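Local coordinates for START domain-containing protein 10 (Homo sapiens, PDB 6SER) that transfers phosphatidylcholine and phosphatidylethanolamine between membranes, preferring lipids with a palmitoyl or stearoyl sn-1 chain and an unsaturated 18-carbon sn-2 chain, at residues 71-76 and 180-185; 81-86 and 234-239; 99-104 and 114-119; 145-150 and 167-172. All coordinates share one frame; numbering follows the deposited sequence.

Contacts 1, 3 and 4 each pair two antiparallel strands of one curved sheet, whereas contact 2 ties helix 79-87 to the loop that follows the long helix 197-227. Contact 4 lies nearest the centre of the chain and adjoins contact 1, since strands 161-175 and 181-190 are neighbours. Contact 2 reaches both: Leu82 and Leu86 pack on Ile183 of contact 1, and Leu86 and Tyr83 on Tyr171 and Ile145 of contact 4. Contact 1 is largely buried, one face sulfur and hydrocarbon; contacts 2, 3 and 4 are partly buried. Contact 3 mixes aromatic and polar groups, contact 2 relies on a carboxylate, and contact 4 sets an amide and a hydroxyl beside bound glycols, probably toward the pocket.

Contact 1: 71-76 and 180-185; sequences RMECCD and SCVITY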
loop_
_atom_site.group_PDB
_atom_site.type_symbol
_atom_site.label_atom_id
_atom_site.label_comp_id
_atom_site.label_asym_id
_atom_site.label_seq_id
_atom_site.Cartn_x
_atom_site.Cartn_y
_atom_site.Cartn_z
ATOM N N ARG A 71 4.736 -11.877 -3.308
ATOM C CA ARG A 71 4.214 -12.772 -2.288
ATOM C C ARG A 71 5.355 -13.211 -1.379
ATOM O O ARG A 71 6.452 -13.525 -1.854
ATOM C CB ARG A 71 3.543 -13.984 -2.944
ATOM C CG ARG A 71 2.809 -14.925 -2.023
ATOM C CD ARG A 71 2.029 -15.947 -2.841
ATOM N NE ARG A 71 1.385 -16.977 -2.028
ATOM C CZ ARG A 71 2.016 -18.029 -1.510
ATOM N NH1 ARG A 71 3.321 -18.185 -1.701
ATOM N NH2 ARG A 71 1.345 -18.925 -0.792
ATOM N N MET A 72 5.108 -13.216 -0.071
ATOM C CA MET A 72 6.154 -13.566 0.881
ATOM C C MET A 72 5.592 -14.414 2.012
ATOM O O MET A 72 4.640 -14.013 2.687
ATOM C CB MET A 72 6.825 -12.321 1.455
ATOM C CG MET A 72 7.683 -12.628 2.663
ATOM S SD MET A 72 8.551 -11.167 3.222
ATOM C CE MET A 72 7.192 -10.215 3.906
ATOM N N GLU A 73 6.200 -15.574 2.221
ATOM C CA GLU A 73 5.804 -16.492 3.276
ATOM C C GLU A 73 6.499 -16.086 4.568
ATOM O O GLU A 73 7.728 -15.964 4.605
ATOM C CB GLU A 73 6.164 -17.924 2.889
ATOM C CG GLU A 73 4.977 -18.862 2.831
ATOM C CD GLU A 73 5.312 -20.192 2.172
ATOM O OE1 GLU A 73 6.143 -20.943 2.733
ATOM O OE2 GLU A 73 4.746 -20.476 1.089
ATOM N N CYS A 74 5.716 -15.860 5.616
ATOM C CA CYS A 74 6.237 -15.459 6.921
ATOM C C CYS A 74 6.000 -16.620 7.880
ATOM O O CYS A 74 4.881 -16.819 8.366
ATOM C CB CYS A 74 5.570 -14.178 7.407
ATOM S SG CYS A 74 5.938 -12.737 6.403
ATOM N N CYS A 75 7.052 -17.392 8.144
ATOM C CA CYS A 75 6.867 -18.615 8.914
ATOM C C CYS A 75 6.695 -18.349 10.402
ATOM O O CYS A 75 6.070 -19.163 11.088
ATOM C CB CYS A 75 8.040 -19.572 8.684
ATOM S SG CYS A 75 9.568 -19.078 9.499
ATOM N N ASP A 76 7.201 -17.215 10.911
ATOM C CA ASP A 76 7.255 -16.981 12.350
ATOM C C ASP A 76 6.683 -15.626 12.759
ATOM O O ASP A 76 7.012 -15.132 13.843
ATOM C CB ASP A 76 8.694 -17.119 12.857
ATOM C CG ASP A 76 9.659 -16.216 12.123
ATOM O OD1 ASP A 76 10.768 -15.987 12.644
ATOM O OD2 ASP A 76 9.303 -15.722 11.028
ATOM N N SER A 180 2.097 -17.630 12.036
ATOM C CA SER A 180 2.558 -17.623 10.649
ATOM C C SER A 180 1.487 -17.056 9.721
ATOM O O SER A 180 0.288 -17.119 10.007
ATOM C CB SER A 180 2.959 -19.031 10.180
ATOM O OG SER A 180 1.818 -19.845 9.983
ATOM N N CYS A 181 1.936 -16.531 8.578
ATOM C CA CYS A 181 1.019 -15.971 7.593
ATOM C C CYS A 181 1.718 -15.893 6.240
ATOM O O CYS A 181 2.929 -16.106 6.126
ATOM C CB CYS A 181 0.521 -14.586 8.019
ATOM S SG CYS A 181 1.841 -13.351 8.022
ATOM N N VAL A 182 0.927 -15.587 5.212
ATOM C CA VAL A 182 1.425 -15.256 3.881
ATOM C C VAL A 182 0.852 -13.899 3.496
ATOM O O VAL A 182 -0.351 -13.664 3.656
ATOM C CB VAL A 182 1.037 -16.322 2.837
ATOM C CG1 VAL A 182 1.485 -15.906 1.441
ATOM C CG2 VAL A 182 1.625 -17.681 3.208
ATOM N N ILE A 183 1.701 -13.006 2.998
ATOM C CA ILE A 183 1.265 -11.679 2.578
ATOM C C ILE A 183 1.562 -11.509 1.096
ATOM O O ILE A 183 2.671 -11.808 0.637
ATOM C CB ILE A 183 1.935 -10.564 3.400
ATOM C CG1 ILE A 183 1.446 -9.188 2.928
ATOM C CG2 ILE A 183 3.453 -10.672 3.338
ATOM C CD1 ILE A 183 1.903 -8.040 3.774
ATOM N N THR A 184 0.563 -11.038 0.352
ATOM C CA THR A 184 0.711 -10.715 -1.060
ATOM C C THR A 184 0.536 -9.213 -1.231
ATOM O O THR A 184 -0.492 -8.653 -0.834
ATOM C CB THR A 184 -0.308 -11.476 -1.907
ATOM O OG1 THR A 184 -0.139 -12.888 -1.700
ATOM C CG2 THR A 184 -0.127 -11.137 -3.389
ATOM N N TYR A 185 1.548 -8.568 -1.798
ATOM C CA TYR A 185 1.518 -7.147 -2.120
ATOM C C TYR A 185 1.236 -7.003 -3.609
ATOM O O TYR A 185 1.885 -7.655 -4.436
ATOM C CB TYR A 185 2.847 -6.498 -1.742
ATOM C CG TYR A 185 3.152 -5.169 -2.394
ATOM C CD1 TYR A 185 2.803 -3.974 -1.768
ATOM C CD2 TYR A 185 3.834 -5.099 -3.612
ATOM C CE1 TYR A 185 3.101 -2.743 -2.343
ATOM C CE2 TYR A 185 4.136 -3.869 -4.201
ATOM C CZ TYR A 185 3.770 -2.695 -3.552
ATOM O OH TYR A 185 4.059 -1.470 -4.107
#
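The Arg71 side chain crosses Thr184 and Val182 obliquely on the neighbouring strand, its aliphatic part against Thr184 and its guanidinium against Val182. Arg71 CB starts 4.0 Å from Thr184 OG1, and CG comes closer to the same oxygen and also near Val182 CG1. CD still borders Thr184 OG1, and the chain, extended from CG to NE, brings Arg71 NE to 3.6 Å from Val182 CG1; this methyl sits over one face of the guanidinium, toward its rim, and CZ and NH2 pass it too. At the tip Arg71 NH1 forms a long salt bridge of 3.9 Å to OE2 of Glu73, two residues along on the same face of the sheet. Long side chains suit this face: their methylenes pack on valine while their charged ends extend past it, as when Glu73 CG touches Val182 CG2 at 3.6 Å.

The other face is apolar. Met72 and Ile183 point the same way side by side, Met72 CE lying 3.8 Å from Ile183 CG2, and Cys74 CB meets Cys181 SG. These two pairs are the hydrogen-bonded ones: Met72 N gives to Ile183 O at 2.9 Å, Cys74 N to Cys181 O at 2.8 Å, and both bonds are returned. Met72, Cys74 and Ile183 touch helix 197-227, while Cys181 and Ile183 rest on helix 79-87. A curved antiparallel sheet packed around a long C-terminal helix is the helix-grip fold of START domains.

Contact 2: 81-86 and 234-239; sequences TLYDVL and KPWLHP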
loop_
_atom_site.group_PDB
_atom_site.type_symbol
_atom_site.label_atom_id
_atom_site.label_comp_id
_atom_site.label_asym_id
_atom_site.label_seq_id
_atom_site.Cartn_x
_atom_site.Cartn_y
_atom_site.Cartn_z
ATOM N N THR A 81 0.150 -9.450 13.551
ATOM C CA THR A 81 1.326 -8.597 13.685
ATOM C C THR A 81 1.656 -7.908 12.367
ATOM O O THR A 81 1.924 -6.700 12.333
ATOM C CB THR A 81 2.517 -9.416 14.176
ATOM O OG1 THR A 81 2.223 -9.951 15.472
ATOM C CG2 THR A 81 3.758 -8.542 14.262
ATOM N N LEU A 82 1.628 -8.656 11.269
ATOM C CA LEU A 82 1.809 -8.035 9.966
ATOM C C LEU A 82 0.735 -6.978 9.712
ATOM O O LEU A 82 1.017 -5.924 9.134
ATOM C CB LEU A 82 1.802 -9.120 8.894
ATOM C CG LEU A 82 2.156 -8.814 7.445
ATOM C CD1 LEU A 82 3.476 -8.067 7.313
ATOM C CD2 LEU A 82 2.232 -10.126 6.755
ATOM N N TYR A 83 -0.489 -7.217 10.193
ATOM C CA TYR A 83 -1.573 -6.250 10.023
ATOM C C TYR A 83 -1.281 -4.954 10.778
ATOM O O TYR A 83 -1.434 -3.857 10.228
ATOM C CB TYR A 83 -2.889 -6.878 10.489
ATOM C CG TYR A 83 -4.157 -6.091 10.194
ATOM C CD1 TYR A 83 -4.512 -5.751 8.885
ATOM C CD2 TYR A 83 -5.022 -5.725 11.221
ATOM C CE1 TYR A 83 -5.685 -5.048 8.614
ATOM C CE2 TYR A 83 -6.201 -5.029 10.959
ATOM C CZ TYR A 83 -6.527 -4.693 9.660
ATOM O OH TYR A 83 -7.688 -3.988 9.404
ATOM N N ASP A 84 -0.852 -5.065 12.043
ATOM C CA ASP A 84 -0.488 -3.881 12.821
ATOM C C ASP A 84 0.589 -3.068 12.120
ATOM O O ASP A 84 0.533 -1.828 12.093
ATOM C CB ASP A 84 0.009 -4.285 14.214
ATOM C CG ASP A 84 -1.104 -4.782 15.118
ATOM O OD1 ASP A 84 -2.298 -4.548 14.806
ATOM O OD2 ASP A 84 -0.775 -5.397 16.152
ATOM N N VAL A 85 1.585 -3.752 11.553
ATOM C CA VAL A 85 2.724 -3.063 10.956
ATOM C C VAL A 85 2.293 -2.292 9.715
ATOM O O VAL A 85 2.707 -1.147 9.501
ATOM C CB VAL A 85 3.832 -4.083 10.647
ATOM C CG1 VAL A 85 4.951 -3.442 9.835
ATOM C CG2 VAL A 85 4.349 -4.673 11.947
ATOM N N LEU A 86 1.445 -2.901 8.885
ATOM C CA LEU A 86 0.921 -2.178 7.734
ATOM C C LEU A 86 0.084 -0.977 8.156
ATOM O O LEU A 86 0.100 0.051 7.475
ATOM C CB LEU A 86 0.100 -3.116 6.851
ATOM C CG LEU A 86 0.933 -4.163 6.100
ATOM C CD1 LEU A 86 0.060 -5.065 5.230
ATOM C CD2 LEU A 86 1.990 -3.475 5.274
ATOM N N LYS A 234 -4.088 1.459 19.274
ATOM C CA LYS A 234 -4.151 0.859 17.943
ATOM C C LYS A 234 -5.507 1.214 17.363
ATOM O O LYS A 234 -6.439 0.398 17.369
ATOM C CB LYS A 234 -3.955 -0.658 18.005
ATOM C CG LYS A 234 -2.593 -1.095 18.506
ATOM C CD LYS A 234 -2.454 -2.607 18.457
ATOM C CE LYS A 234 -1.072 -3.037 18.899
ATOM N NZ LYS A 234 -0.907 -4.520 18.843
ATOM N N PRO A 235 -5.668 2.446 16.873
ATOM C CA PRO A 235 -6.975 2.864 16.337
ATOM C C PRO A 235 -7.450 2.056 15.148
ATOM O O PRO A 235 -8.651 2.096 14.857
ATOM C CB PRO A 235 -6.747 4.334 15.950
ATOM C CG PRO A 235 -5.257 4.473 15.790
ATOM C CD PRO A 235 -4.686 3.546 16.842
ATOM N N TRP A 236 -6.562 1.350 14.434
ATOM C CA TRP A 236 -7.029 0.497 13.341
ATOM C C TRP A 236 -7.808 -0.706 13.856
ATOM O O TRP A 236 -8.626 -1.272 13.121
ATOM C CB TRP A 236 -5.856 0.036 12.474
ATOM C CG TRP A 236 -4.708 -0.568 13.237
ATOM C CD1 TRP A 236 -4.479 -1.903 13.462
ATOM C CD2 TRP A 236 -3.613 0.133 13.845
ATOM N NE1 TRP A 236 -3.317 -2.071 14.179
ATOM C CE2 TRP A 236 -2.768 -0.838 14.429
ATOM C CE3 TRP A 236 -3.273 1.484 13.965
ATOM C CZ2 TRP A 236 -1.600 -0.498 15.106
ATOM C CZ3 TRP A 236 -2.115 1.819 14.650
ATOM C CH2 TRP A 236 -1.295 0.831 15.210
ATOM N N LEU A 237 -7.566 -1.107 15.106
ATOM C CA LEU A 237 -8.355 -2.147 15.759
ATOM C C LEU A 237 -9.510 -1.575 16.570
ATOM O O LEU A 237 -10.535 -2.244 16.729
ATOM C CB LEU A 237 -7.463 -2.986 16.686
ATOM C CG LEU A 237 -6.226 -3.616 16.053
ATOM C CD1 LEU A 237 -5.449 -4.462 17.064
ATOM C CD2 LEU A 237 -6.642 -4.448 14.842
ATOM N N HIS A 238 -9.369 -0.351 17.085
ATOM C CA HIS A 238 -10.375 0.273 17.946
ATOM C C HIS A 238 -10.693 1.644 17.374
ATOM O O HIS A 238 -10.026 2.636 17.699
ATOM C CB HIS A 238 -9.884 0.363 19.388
ATOM C CG HIS A 238 -9.349 -0.931 19.911
ATOM N ND1 HIS A 238 -10.163 -2.001 20.212
ATOM C CD2 HIS A 238 -8.081 -1.340 20.155
ATOM C CE1 HIS A 238 -9.420 -3.009 20.634
ATOM N NE2 HIS A 238 -8.154 -2.633 20.612
ATOM N N PRO A 239 -11.702 1.739 16.512
ATOM C CA PRO A 239 -11.926 3.003 15.792
ATOM C C PRO A 239 -12.377 4.141 16.685
ATOM O O PRO A 239 -12.276 5.302 16.270
ATOM C CB PRO A 239 -12.994 2.636 14.750
ATOM C CG PRO A 239 -13.624 1.370 15.258
ATOM C CD PRO A 239 -12.586 0.654 16.052
HETATM O O HOH W 1 -9.201 -3.364 11.590
#
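Asp84 on helix 79-87 offers one carboxylate oxygen to Trp236 and the other to Lys234. Trp236 NE1 donates to Asp84 OD1 over 2.8 Å, almost straight at 174° and within the plane of its own ring, although the carboxylate is turned 62° from that ring and the hydrogen comes from above its plane. On the second oxygen, Lys234 NZ makes a salt bridge to Asp84 OD2, also 2.8 Å, at the end of a fully extended chain whose CB lies over one face of the indole. The opposite face has the backbone O of Asp84 above its rim, and His87 also stacks on the ring. A chi1 of 51° folds the indole toward the helix, which puts NE1 at the carboxylate.

Tyr83 adds the apolar part: Leu237 CD2 approaches the edge of its ring, 4.0 Å from Tyr83 CE2. The Tyr83 hydroxyl is hydrogen-bonded to a water, 2.7 Å from OH, that in turn donates to Trp236 O.

Aspartate suits this buried helical position because its two oxygens can take two different donors from one loop. The ammonium and indole N-H together probably favour its ionised form, which would offset the cost of burying the charge.

Contact 3: 99-104 and 114-119; sequences VIETFD and VGYYSW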
loop_
_atom_site.group_PDB
_atom_site.type_symbol
_atom_site.label_atom_id
_atom_site.label_comp_id
_atom_site.label_asym_id
_atom_site.label_seq_id
_atom_site.Cartn_x
_atom_site.Cartn_y
_atom_site.Cartn_z
ATOM N N VAL A 99 10.828 6.968 3.531
ATOM C CA VAL A 99 9.727 7.877 3.827
ATOM C C VAL A 99 10.255 9.212 4.348
ATOM O O VAL A 99 11.191 9.267 5.159
ATOM C CB VAL A 99 8.752 7.229 4.830
ATOM C CG1 VAL A 99 9.472 6.859 6.127
ATOM C CG2 VAL A 99 7.570 8.166 5.115
ATOM N N ILE A 100 9.660 10.304 3.869
ATOM C CA ILE A 100 9.967 11.640 4.371
ATOM C C ILE A 100 8.936 11.975 5.438
ATOM O O ILE A 100 9.265 12.215 6.605
ATOM C CB ILE A 100 9.928 12.709 3.263
ATOM C CG1 ILE A 100 10.749 12.300 2.043
ATOM C CG2 ILE A 100 10.407 14.056 3.807
ATOM C CD1 ILE A 100 12.207 12.214 2.316
ATOM N N GLU A 101 7.679 11.975 5.021
ATOM C CA GLU A 101 6.538 12.386 5.817
ATOM C C GLU A 101 5.418 11.400 5.525
ATOM O O GLU A 101 5.227 11.017 4.366
ATOM C CB GLU A 101 6.120 13.810 5.432
ATOM C CG GLU A 101 5.732 14.697 6.571
ATOM C CD GLU A 101 5.630 16.151 6.147
ATOM O OE1 GLU A 101 5.940 16.459 4.968
ATOM O OE2 GLU A 101 5.243 16.985 6.996
ATOM N N THR A 102 4.696 10.964 6.558
ATOM C CA THR A 102 3.490 10.176 6.320
ATOM C C THR A 102 2.540 10.360 7.494
ATOM O O THR A 102 2.961 10.299 8.651
ATOM C CB THR A 102 3.806 8.683 6.096
ATOM O OG1 THR A 102 2.592 7.974 5.812
ATOM C CG2 THR A 102 4.478 8.048 7.333
ATOM N N PHE A 103 1.265 10.581 7.191
ATOM C CA PHE A 103 0.258 10.811 8.222
ATOM C C PHE A 103 -1.113 10.709 7.585
ATOM O O PHE A 103 -1.268 10.951 6.386
ATOM C CB PHE A 103 0.426 12.187 8.877
ATOM C CG PHE A 103 0.503 13.318 7.892
ATOM C CD1 PHE A 103 -0.648 13.933 7.419
ATOM C CD2 PHE A 103 1.738 13.763 7.427
ATOM C CE1 PHE A 103 -0.569 14.982 6.496
ATOM C CE2 PHE A 103 1.830 14.809 6.519
ATOM C CZ PHE A 103 0.672 15.420 6.049
ATOM N N ASP A 104 -2.103 10.350 8.392
ATOM C CA ASP A 104 -3.476 10.374 7.912
ATOM C C ASP A 104 -4.004 11.797 7.958
ATOM O O ASP A 104 -3.580 12.611 8.783
ATOM C CB ASP A 104 -4.371 9.459 8.746
ATOM C CG ASP A 104 -4.182 7.992 8.404
ATOM O OD1 ASP A 104 -3.690 7.699 7.290
ATOM O OD2 ASP A 104 -4.529 7.136 9.245
ATOM N N VAL A 114 -8.199 8.888 4.508
ATOM C CA VAL A 114 -7.385 9.559 3.506
ATOM C C VAL A 114 -6.072 9.950 4.166
ATOM O O VAL A 114 -6.068 10.489 5.278
ATOM C CB VAL A 114 -8.096 10.800 2.925
ATOM C CG1 VAL A 114 -7.282 11.391 1.759
ATOM C CG2 VAL A 114 -9.496 10.439 2.478
ATOM N N GLY A 115 -4.958 9.703 3.469
ATOM C CA GLY A 115 -3.650 9.913 4.052
ATOM C C GLY A 115 -2.623 10.370 3.038
ATOM O O GLY A 115 -2.870 10.424 1.823
ATOM N N TYR A 116 -1.441 10.690 3.575
ATOM C CA TYR A 116 -0.364 11.341 2.855
ATOM C C TYR A 116 0.914 10.556 3.066
ATOM O O TYR A 116 1.170 10.062 4.166
ATOM C CB TYR A 116 -0.157 12.779 3.349
ATOM C CG TYR A 116 0.973 13.478 2.646
ATOM C CD1 TYR A 116 0.771 14.099 1.412
ATOM C CD2 TYR A 116 2.238 13.522 3.202
ATOM C CE1 TYR A 116 1.790 14.738 0.754
ATOM C CE2 TYR A 116 3.258 14.169 2.556
ATOM C CZ TYR A 116 3.032 14.767 1.324
ATOM O OH TYR A 116 4.052 15.404 0.661
ATOM N N TYR A 117 1.727 10.461 2.013
ATOM C CA TYR A 117 2.997 9.738 2.096
ATOM C C TYR A 117 4.005 10.338 1.122
ATOM O O TYR A 117 3.723 10.422 -0.079
ATOM C CB TYR A 117 2.775 8.255 1.801
ATOM C CG TYR A 117 4.040 7.418 1.790
ATOM C CD1 TYR A 117 4.486 6.784 2.945
ATOM C CD2 TYR A 117 4.773 7.237 0.614
ATOM C CE1 TYR A 117 5.629 5.999 2.940
ATOM C CE2 TYR A 117 5.922 6.456 0.604
ATOM C CZ TYR A 117 6.345 5.843 1.773
ATOM O OH TYR A 117 7.488 5.073 1.777
ATOM N N SER A 118 5.185 10.710 1.631
ATOM C CA SER A 118 6.306 11.257 0.872
ATOM C C SER A 118 7.507 10.330 0.965
ATOM O O SER A 118 7.772 9.752 2.022
ATOM C CB SER A 118 6.771 12.610 1.419
ATOM O OG SER A 118 5.741 13.555 1.464
ATOM N N TRP A 119 8.284 10.247 -0.117
ATOM C CA TRP A 119 9.502 9.453 -0.052
ATOM C C TRP A 119 10.572 10.044 -0.958
ATOM O O TRP A 119 10.276 10.784 -1.901
ATOM C CB TRP A 119 9.231 7.977 -0.384
ATOM C CG TRP A 119 8.940 7.611 -1.816
ATOM C CD1 TRP A 119 9.808 7.025 -2.687
ATOM C CD2 TRP A 119 7.690 7.742 -2.528
ATOM N NE1 TRP A 119 9.192 6.804 -3.897
ATOM C CE2 TRP A 119 7.894 7.227 -3.826
ATOM C CE3 TRP A 119 6.429 8.246 -2.196
ATOM C CZ2 TRP A 119 6.886 7.198 -4.789
ATOM C CZ3 TRP A 119 5.427 8.214 -3.157
ATOM C CH2 TRP A 119 5.662 7.698 -4.439
HETATM O O HOH W 2 6.767 15.842 2.161
#
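Strands 101-104 and 114-119 run antiparallel, 4.6 Å apart at their axes, and the register slips by one residue at a beta bulge: Ile100 N donates to Ser118 O at 2.7 Å, while Glu101 O accepts from Ser118 N. Farther on, Phe103 and Tyr116 form the hydrogen-bonded pair, and their side chains lean together. A chi1 of 52° brings the Phe103 ring toward the partner strand, where its face receives Tyr116 CB, 4.0 Å from the centroid, a CH-pi contact; the two rings, 26° from parallel, are slid so far apart that they barely overlap.

On the other face, Thr102 OG1 lies at the edge of the Tyr117 ring, near CD1, and is also 3.0 Å from Tyr116 O. The Val99 side chain crosses that of Tyr117 at about a right angle, Val99 CG2 3.6 Å from Tyr117 CE1. Gly115, without a side chain, lets the backbones close to 3.9 Å between its CA and Asp104 CA.

A water links the strands, donating to Glu101 OE1 (3.0 Å) and hydrogen-bonded to Ser118 OG (2.6 Å). Rings thus pack near the backbone, while hydroxyls and carboxylate find partners beyond the hairpin: the Tyr117 hydroxyl bonds to Asp96, that of Tyr116 to Asp129, and Asp104 forms a salt bridge with Arg134.

Contact 4: 145-150 and 167-172; sequences IMNYSV and IQTGYL
The hairpin of strands 142-151 and 161-175 forms the middle of the curved START sheet, and its face bearing Ile145, Asn147, Thr169 and Tyr171 probably lines the interior pocket of this lipid carrier. Two backbone pairs hold it. Tyr171 N donates to Ile145 O at 2.8 Å and Asn147 N to Thr169 O at 2.9 Å, each matched by a return bond. Between them Gly170 faces Met146 with their CA atoms 4.0 Å apart, a closeness that the missing side chain allows.

Asn147 and Thr169 meet obliquely on this face. The asparagine's chi1 of 81° swings its amide across to Thr169, where Asn147 OD1 lies 3.7 Å from Thr169 CG2 and Asn147 ND2 3.5 Å from Thr169 OG1. The amide is held from both ends: Ser166 OG bonds to OD1, and a bound triethylene glycol accepts from ND2. A second glycol lies close to Thr169. Such molecules, probably from the crystallisation liquor, are consistent with a pocket, and an amide and a hydroxyl would give such a pocket polar groups. Ile145 O also comes to the edge of the Tyr171 ring, 4.2 Å from Tyr171 CD2.

Beyond, Tyr148 CB touches Ile167 O at 3.5 Å, beside a classic beta bulge in which Ile167 and Gln168 both face Gln188. Helix 79-87 packs its Leu86 on Ile145 and Tyr171, helix 27-38 sets Phe30 and Phe33 against Met146 on the other face, and strands 127-139 and 181-190 flank the hairpin.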
loop_
_atom_site.group_PDB
_atom_site.type_symbol
_atom_site.label_atom_id
_atom_site.label_comp_id
_atom_site.label_asym_id
_atom_site.label_seq_id
_atom_site.Cartn_x
_atom_site.Cartn_y
_atom_site.Cartn_z
ATOM N N ILE A 145 -5.942 -4.648 3.037
ATOM C CA ILE A 145 -5.828 -3.198 3.056
ATOM C C ILE A 145 -5.543 -2.760 1.632
ATOM O O ILE A 145 -4.547 -3.201 1.048
ATOM C CB ILE A 145 -4.706 -2.710 3.983
ATOM C CG1 ILE A 145 -4.700 -3.488 5.290
ATOM C CG2 ILE A 145 -4.884 -1.239 4.279
ATOM C CD1 ILE A 145 -3.606 -3.047 6.222
ATOM N N MET A 146 -6.400 -1.897 1.076
ATOM C CA MET A 146 -6.223 -1.340 -0.261
ATOM C C MET A 146 -6.171 0.181 -0.212
ATOM O O MET A 146 -6.664 0.813 0.728
ATOM C CB MET A 146 -7.361 -1.718 -1.208
ATOM C CG MET A 146 -8.016 -3.003 -0.890
ATOM S SD MET A 146 -9.284 -3.353 -2.090
ATOM C CE MET A 146 -10.575 -2.275 -1.536
ATOM N N ASN A 147 -5.599 0.763 -1.265
ATOM C CA ASN A 147 -5.607 2.209 -1.425
ATOM C C ASN A 147 -5.498 2.545 -2.906
ATOM O O ASN A 147 -5.109 1.707 -3.720
ATOM C CB ASN A 147 -4.497 2.872 -0.593
ATOM C CG ASN A 147 -3.132 2.827 -1.258
ATOM O OD1 ASN A 147 -2.959 3.317 -2.373
ATOM N ND2 ASN A 147 -2.139 2.303 -0.546
ATOM N N TYR A 148 -5.866 3.783 -3.242
ATOM C CA TYR A 148 -5.669 4.356 -4.569
ATOM C C TYR A 148 -5.649 5.872 -4.412
ATOM O O TYR A 148 -6.190 6.408 -3.440
ATOM C CB TYR A 148 -6.762 3.915 -5.555
ATOM C CG TYR A 148 -8.148 4.426 -5.219
ATOM C CD1 TYR A 148 -8.616 5.611 -5.769
ATOM C CD2 TYR A 148 -8.978 3.736 -4.338
ATOM C CE1 TYR A 148 -9.872 6.096 -5.471
ATOM C CE2 TYR A 148 -10.243 4.214 -4.030
ATOM C CZ TYR A 148 -10.681 5.401 -4.602
ATOM O OH TYR A 148 -11.930 5.914 -4.318
ATOM N N SER A 149 -5.011 6.558 -5.360
ATOM C CA SER A 149 -4.764 7.983 -5.197
ATOM C C SER A 149 -6.051 8.781 -5.341
ATOM O O SER A 149 -7.004 8.370 -6.012
ATOM C CB SER A 149 -3.736 8.492 -6.210
ATOM O OG SER A 149 -2.416 8.256 -5.765
ATOM N N VAL A 150 -6.067 9.945 -4.707
ATOM C CA VAL A 150 -7.239 10.803 -4.683
ATOM C C VAL A 150 -6.744 12.240 -4.558
ATOM O O VAL A 150 -5.573 12.488 -4.264
ATOM C CB VAL A 150 -8.185 10.405 -3.525
ATOM C CG1 VAL A 150 -7.746 11.058 -2.215
ATOM C CG2 VAL A 150 -9.604 10.739 -3.857
ATOM N N ILE A 167 -2.476 3.901 -8.719
ATOM C CA ILE A 167 -3.653 3.409 -9.481
ATOM C C ILE A 167 -4.380 2.395 -8.609
ATOM O O ILE A 167 -5.535 2.478 -8.520
ATOM C CB ILE A 167 -3.326 2.873 -10.886
ATOM C CG1 ILE A 167 -2.714 3.942 -11.768
ATOM C CG2 ILE A 167 -4.530 2.303 -11.551
ATOM C CD1 ILE A 167 -1.269 3.923 -11.798
ATOM N N GLN A 168 -3.640 1.524 -7.970
ATOM C CA GLN A 168 -4.160 0.534 -7.029
ATOM C C GLN A 168 -2.976 -0.057 -6.298
ATOM O O GLN A 168 -2.050 -0.358 -6.913
ATOM C CB GLN A 168 -4.907 -0.560 -7.753
ATOM C CG GLN A 168 -5.066 -1.788 -6.925
ATOM C CD GLN A 168 -5.592 -2.952 -7.718
ATOM O OE1 GLN A 168 -5.049 -3.362 -8.718
ATOM N NE2 GLN A 168 -6.708 -3.452 -7.266
ATOM N N THR A 169 -2.984 -0.043 -4.988
ATOM C CA THR A 169 -1.954 -0.679 -4.158
ATOM C C THR A 169 -2.650 -1.336 -2.971
ATOM O O THR A 169 -3.599 -0.874 -2.580
ATOM C CB THR A 169 -0.637 0.081 -4.018
ATOM O OG1 THR A 169 -0.386 0.185 -2.645
ATOM C CG2 THR A 169 -0.566 1.477 -4.529
ATOM N N GLY A 170 -2.189 -2.468 -2.510
ATOM C CA GLY A 170 -2.853 -3.142 -1.400
ATOM C C GLY A 170 -2.144 -4.384 -0.955
ATOM O O GLY A 170 -1.248 -4.771 -1.585
ATOM N N TYR A 171 -2.665 -4.985 0.093
ATOM C CA TYR A 171 -2.050 -6.129 0.728
ATOM C C TYR A 171 -3.130 -7.129 1.083
ATOM O O TYR A 171 -4.213 -6.749 1.536
ATOM C CB TYR A 171 -1.294 -5.727 2.004
ATOM C CG TYR A 171 -0.176 -4.744 1.790
ATOM C CD1 TYR A 171 1.139 -5.188 1.701
ATOM C CD2 TYR A 171 -0.439 -3.366 1.666
ATOM C CE1 TYR A 171 2.174 -4.294 1.502
ATOM C CE2 TYR A 171 0.584 -2.464 1.466
ATOM C CZ TYR A 171 1.889 -2.933 1.385
ATOM O OH TYR A 171 2.913 -2.037 1.188
ATOM N N LEU A 172 -2.850 -8.399 0.810
ATOM C CA LEU A 172 -3.661 -9.514 1.275
ATOM C C LEU A 172 -2.813 -10.281 2.278
ATOM O O LEU A 172 -1.716 -10.743 1.941
ATOM C CB LEU A 172 -4.100 -10.422 0.119
ATOM C CG LEU A 172 -4.755 -11.723 0.570
ATOM C CD1 LEU A 172 -6.120 -11.411 1.137
ATOM C CD2 LEU A 172 -4.854 -12.700 -0.599
#